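Long-range contacts in 3-hydroxyacyl-CoA dehydrogenase type-2 (Mycobacterium avium, PDB 3PPI), which probably catalyses the NAD-dependent oxidation of 3-hydroxyacyl-CoA substrates to 3-oxoacyl-CoA, as a member of the short-chain dehydrogenase/reductase family: residues A[32-37]-A[102-107]; A[150-155]-A[167-172]. One frame throughout, in Å; residues are numbered along the deposited sequence.

Contact 1. Residues A[32-37]-A[102-107]. With MG (magnesium ion), chain F.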
loop_
_atom_site.group_PDB
_atom_site.type_symbol
_atom_site.label_atom_id
_atom_site.label_comp_id
_atom_site.label_asym_id
_atom_site.label_seq_id
_atom_site.Cartn_x
_atom_site.Cartn_y
_atom_site.Cartn_z
ATOM N N SER A 32 16.819 -29.154 5.460
ATOM C CA SER A 32 15.785 -29.603 4.542
ATOM C C SER A 32 14.644 -28.591 4.445
ATOM O O SER A 32 14.503 -27.693 5.292
ATOM C CB SER A 32 15.242 -30.965 4.962
ATOM O OG SER A 32 14.754 -30.921 6.289
ATOM N N ALA A 33 13.835 -28.770 3.404
ATOM C CA ALA A 33 12.758 -27.860 3.057
ATOM C C ALA A 33 11.546 -28.656 2.582
ATOM O O ALA A 33 11.686 -29.775 2.068
ATOM C CB ALA A 33 13.216 -26.926 1.974
ATOM N N ILE A 34 10.363 -28.082 2.771
ATOM C CA ILE A 34 9.112 -28.619 2.212
ATOM C C ILE A 34 8.567 -27.601 1.215
ATOM O O ILE A 34 8.490 -26.404 1.520
ATOM C CB ILE A 34 8.039 -28.846 3.312
ATOM C CG1 ILE A 34 8.421 -30.000 4.235
ATOM C CG2 ILE A 34 6.657 -29.142 2.691
ATOM C CD1 ILE A 34 7.688 -29.949 5.568
ATOM N N VAL A 35 8.183 -28.056 0.030
ATOM C CA VAL A 35 7.513 -27.179 -0.924
ATOM C C VAL A 35 6.121 -27.703 -1.182
ATOM O O VAL A 35 5.969 -28.804 -1.737
ATOM C CB VAL A 35 8.291 -27.076 -2.255
ATOM C CG1 VAL A 35 7.573 -26.160 -3.231
ATOM C CG2 VAL A 35 9.728 -26.568 -2.005
ATOM N N SER A 36 5.103 -26.951 -0.752
ATOM C CA SER A 36 3.719 -27.308 -1.076
ATOM C C SER A 36 3.466 -26.957 -2.539
ATOM O O SER A 36 4.035 -26.013 -3.062
ATOM C CB SER A 36 2.694 -26.667 -0.111
ATOM O OG SER A 36 2.428 -25.306 -0.398
ATOM N N GLY A 37 2.638 -27.751 -3.213
ATOM C CA GLY A 37 2.510 -27.677 -4.669
ATOM C C GLY A 37 3.787 -28.034 -5.418
ATOM O O GLY A 37 3.995 -27.588 -6.554
ATOM N N GLY A 102 17.460 -34.143 6.690
ATOM C CA GLY A 102 18.235 -33.035 7.253
ATOM C C GLY A 102 17.382 -32.400 8.329
ATOM O O GLY A 102 16.349 -32.954 8.675
ATOM N N ARG A 103 17.795 -31.256 8.872
ATOM C CA ARG A 103 16.945 -30.559 9.822
ATOM C C ARG A 103 16.031 -29.610 9.036
ATOM O O ARG A 103 16.500 -28.781 8.266
ATOM C CB ARG A 103 17.752 -29.799 10.899
ATOM C CG ARG A 103 16.870 -29.192 12.054
ATOM C CD ARG A 103 15.735 -30.178 12.424
ATOM N NE ARG A 103 14.980 -29.955 13.663
ATOM C CZ ARG A 103 13.760 -29.409 13.747
ATOM N NH1 ARG A 103 13.120 -28.937 12.669
ATOM N NH2 ARG A 103 13.176 -29.311 14.946
ATOM N N LEU A 104 14.723 -29.763 9.215
ATOM C CA LEU A 104 13.759 -28.903 8.540
ATOM C C LEU A 104 13.987 -27.478 8.989
ATOM O O LEU A 104 13.858 -27.176 10.178
ATOM C CB LEU A 104 12.326 -29.330 8.871
ATOM C CG LEU A 104 11.201 -28.478 8.281
ATOM C CD1 LEU A 104 11.293 -28.403 6.758
ATOM C CD2 LEU A 104 9.864 -29.058 8.719
ATOM N N ARG A 105 14.334 -26.604 8.050
ATOM C CA ARG A 105 14.492 -25.196 8.377
ATOM C C ARG A 105 13.691 -24.243 7.481
ATOM O O ARG A 105 13.568 -23.074 7.811
ATOM C CB ARG A 105 15.971 -24.825 8.362
ATOM C CG ARG A 105 16.786 -25.508 9.458
ATOM C CD ARG A 105 18.217 -24.925 9.506
ATOM N NE ARG A 105 19.021 -25.509 10.576
ATOM C CZ ARG A 105 19.040 -25.114 11.852
ATOM N NH1 ARG A 105 18.305 -24.094 12.281
ATOM N NH2 ARG A 105 19.819 -25.753 12.719
ATOM N N TYR A 106 13.127 -24.754 6.386
ATOM C CA TYR A 106 12.532 -23.927 5.347
ATOM C C TYR A 106 11.276 -24.535 4.744
ATOM O O TYR A 106 11.175 -25.743 4.602
ATOM C CB TYR A 106 13.541 -23.741 4.222
ATOM C CG TYR A 106 14.866 -23.185 4.676
ATOM C CD1 TYR A 106 14.982 -21.854 5.021
ATOM C CD2 TYR A 106 15.992 -23.995 4.781
ATOM C CE1 TYR A 106 16.180 -21.322 5.438
ATOM C CE2 TYR A 106 17.206 -23.477 5.205
ATOM C CZ TYR A 106 17.289 -22.131 5.532
ATOM O OH TYR A 106 18.454 -21.576 5.958
ATOM N N ALA A 107 10.327 -23.686 4.365
ATOM C CA ALA A 107 9.185 -24.133 3.580
ATOM C C ALA A 107 8.821 -23.050 2.575
ATOM O O ALA A 107 8.960 -21.858 2.859
ATOM C CB ALA A 107 8.000 -24.456 4.482
HETATM MG MG MG F . 2.186 -27.028 -8.299
HETATM O O HOH W 1 3.058 -24.859 -7.622
HETATM O O HOH W 2 1.231 -29.258 -8.346
HETATM O O HOH W 3 0.255 -26.684 -7.159
#

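Contact 2. Residues A[150-155]-A[167-172]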
loop_
_atom_site.group_PDB
_atom_site.type_symbol
_atom_site.label_atom_id
_atom_site.label_comp_id
_atom_site.label_asym_id
_atom_site.label_seq_id
_atom_site.Cartn_x
_atom_site.Cartn_y
_atom_site.Cartn_z
ATOM N N LEU A 150 2.347 -25.555 11.444
ATOM C CA LEU A 150 2.953 -26.845 11.751
ATOM C C LEU A 150 4.453 -26.857 11.423
ATOM O O LEU A 150 5.277 -27.349 12.227
ATOM C CB LEU A 150 2.201 -27.968 11.011
ATOM C CG LEU A 150 0.740 -28.147 11.450
ATOM C CD1 LEU A 150 -0.072 -29.053 10.494
ATOM C CD2 LEU A 150 0.689 -28.707 12.886
ATOM N N VAL A 151 4.819 -26.278 10.279
ATOM C CA VAL A 151 6.233 -26.207 9.890
ATOM C C VAL A 151 6.975 -25.236 10.829
ATOM O O VAL A 151 8.093 -25.519 11.257
ATOM C CB VAL A 151 6.409 -25.795 8.405
ATOM C CG1 VAL A 151 7.883 -25.500 8.092
ATOM C CG2 VAL A 151 5.865 -26.888 7.474
ATOM N N ALA A 152 6.354 -24.110 11.174
ATOM C CA ALA A 152 7.006 -23.165 12.090
ATOM C C ALA A 152 7.272 -23.800 13.452
ATOM O O ALA A 152 8.337 -23.604 14.019
ATOM C CB ALA A 152 6.205 -21.879 12.253
ATOM N N ALA A 153 6.319 -24.571 13.969
ATOM C CA ALA A 153 6.522 -25.270 15.242
ATOM C C ALA A 153 7.730 -26.241 15.218
ATOM O O ALA A 153 8.475 -26.346 16.207
ATOM C CB ALA A 153 5.240 -25.997 15.664
ATOM N N SER A 154 7.919 -26.945 14.107
ATOM C CA SER A 154 9.081 -27.820 13.947
ATOM C C SER A 154 10.394 -27.028 13.887
ATOM O O SER A 154 11.358 -27.320 14.610
ATOM C CB SER A 154 8.921 -28.658 12.684
ATOM O OG SER A 154 10.033 -29.524 12.516
ATOM N N ILE A 155 10.413 -26.000 13.038
ATOM C CA ILE A 155 11.590 -25.157 12.863
ATOM C C ILE A 155 11.950 -24.449 14.174
ATOM O O ILE A 155 13.122 -24.320 14.512
ATOM C CB ILE A 155 11.372 -24.096 11.739
ATOM C CG1 ILE A 155 11.100 -24.775 10.393
ATOM C CG2 ILE A 155 12.589 -23.161 11.622
ATOM C CD1 ILE A 155 10.529 -23.838 9.320
ATOM N N GLY A 167 15.335 -20.507 10.769
ATOM C CA GLY A 167 14.821 -20.825 9.441
ATOM C C GLY A 167 13.993 -19.716 8.823
ATOM O O GLY A 167 14.024 -18.574 9.292
ATOM N N ALA A 168 13.249 -20.060 7.776
ATOM C CA ALA A 168 12.488 -19.079 7.010
ATOM C C ALA A 168 11.374 -19.725 6.214
ATOM O O ALA A 168 11.514 -20.857 5.737
ATOM C CB ALA A 168 13.414 -18.286 6.071
ATOM N N LEU A 169 10.273 -18.990 6.082
ATOM C CA LEU A 169 9.117 -19.408 5.308
ATOM C C LEU A 169 8.900 -18.419 4.169
ATOM O O LEU A 169 9.135 -17.228 4.334
ATOM C CB LEU A 169 7.858 -19.427 6.163
ATOM C CG LEU A 169 7.857 -20.254 7.437
ATOM C CD1 LEU A 169 6.499 -20.089 8.167
ATOM C CD2 LEU A 169 8.190 -21.697 7.134
ATOM N N VAL A 170 8.466 -18.946 3.025
ATOM C CA VAL A 170 7.997 -18.170 1.901
ATOM C C VAL A 170 6.574 -18.627 1.624
ATOM O O VAL A 170 6.340 -19.803 1.360
ATOM C CB VAL A 170 8.867 -18.375 0.649
ATOM C CG1 VAL A 170 8.316 -17.609 -0.555
ATOM C CG2 VAL A 170 10.297 -17.917 0.950
ATOM N N LEU A 171 5.632 -17.693 1.728
ATOM C CA LEU A 171 4.248 -17.941 1.356
ATOM C C LEU A 171 4.023 -17.396 -0.064
ATOM O O LEU A 171 4.800 -16.553 -0.551
ATOM C CB LEU A 171 3.308 -17.266 2.341
ATOM C CG LEU A 171 3.674 -17.285 3.841
ATOM C CD1 LEU A 171 2.610 -16.525 4.653
ATOM C CD2 LEU A 171 3.837 -18.714 4.347
ATOM N N THR A 172 2.980 -17.880 -0.732
ATOM C CA THR A 172 2.642 -17.405 -2.063
ATOM C C THR A 172 1.255 -16.754 -2.041
ATOM O O THR A 172 0.247 -17.378 -1.686
ATOM C CB THR A 172 2.694 -18.510 -3.120
ATOM O OG1 THR A 172 3.941 -19.216 -3.044
ATOM C CG2 THR A 172 2.544 -17.912 -4.537
#

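Contact 1. Residues A[32-37]-A[102-107]
Ser32, Ala33 and Ile34 pair with Leu104, Tyr106 and Ala107 as parallel neighbours in the middle of the Rossmann-fold sheet. The bonds alternate between the strands: Ser32 N gives to Arg103 O at 2.8 Å, Arg105 N to Ser32 O at 3.0 Å and Ile34 N to Tyr106 O at 3.1 Å. Partner Leu104 of Ser32 and partner Tyr106 of Ala33 are two residues apart, which marks a beta bulge at Arg105. Ser32 O therefore takes an almost straight bond from Arg105 N (170°) and a weak second one from Tyr106 N.

Ser32, Ile34, Leu104 and Ala107 share one face. With CG anti to its backbone N (chi1 177°), Leu104 leans forward over the neighbouring strand, toward Ile34: CD1 lies 3.6 Å from Ser32 O, and CD2 meets Ile34 CD1 at 3.9 Å. Ser32 OG approaches Leu104 N at a poor angle; its bond goes to Ala98 O, while Asn99 OD1 takes Leu104 N. On the other face Ala33 CB touches Tyr106 CB. Strand 32-36 runs out into Gly37, whose O binds a magnesium ion at 2.6 Å, together with three waters that are also ligands of the metal.

Contact 2. Residues A[150-155]-A[167-172]
Leu169 reaches from its strand to the helix and turns its two methyl branches to different residues there. CD2 carries most of the apolar contact, meeting Val151 CG1 at 3.9 Å and Ile155 CD1 at 3.9 Å. One methyl thus bridges side chains a helical turn apart, and the same two residues are joined along the helix by the bond from Ile155 N to Val151 O. CD1, the extended branch of the leucine, comes more loosely to Ala152 CB at 4.5 Å. A chi1 of -56° places Leu169 CG beside its backbone N; the leucine and Val151 then point past each other from their two backbones, whereas Ile155 comes across it at a slant.

The geometry is that of the second half of a beta-alpha-beta crossover in the Rossmann fold. Helix 130-156 follows strand 103-109, runs back over the sheet and is succeeded by strand 167-172, parallel to strand 103-109 and next to it. The local axes lie 9.4 Å apart and run at 169°, nearly antiparallel.

Contact between side chain and backbone is made where the chain starts its return. Ile155 CG2, the branch anti to its backbone N, settles on Gly167, 3.9 Å from CA and equally far from N. Its other branch, on the side of the backbone N, goes on to Leu169, so the isoleucine spans two alternate strand residues.

No polar bond joins the two segments. The strand's backbone bonds go to its neighbours in the sheet, Arg105 and Ala107 at one edge and Arg211 and Asn213 at the other. On the helix, Leu150, Ala152 and Ala153 pack on Pro127, Val121 and Gly125 of the second subunit.

How the contacts relate
Contact 1 and contact 2 adjoin in one sheet, their centres 8 Å apart. Strand 103-109 belongs to both neighbourhoods: it pairs with 32-36 on one edge and with 167-172 on the other, where Val170 N lies 3.0 Å from Ala107 O. Helix 130-156 overlies that join. Arg103 NH2 bonds Ser154 O at 2.7 Å, Ile155 CD1 packs 3.5 Å from Arg105 O, and Val151 touches Ile34, Leu104 and Ala107 as well as Leu169. Contact 1 leads beyond strand 32-36 into a glycine-rich turn that, by sequence, resembles the TGxxxGxG cofactor-binding turn of short-chain dehydrogenases and whose Gly40 shares the magnesium site with Gly37; contact 2 lies nearer the second subunit.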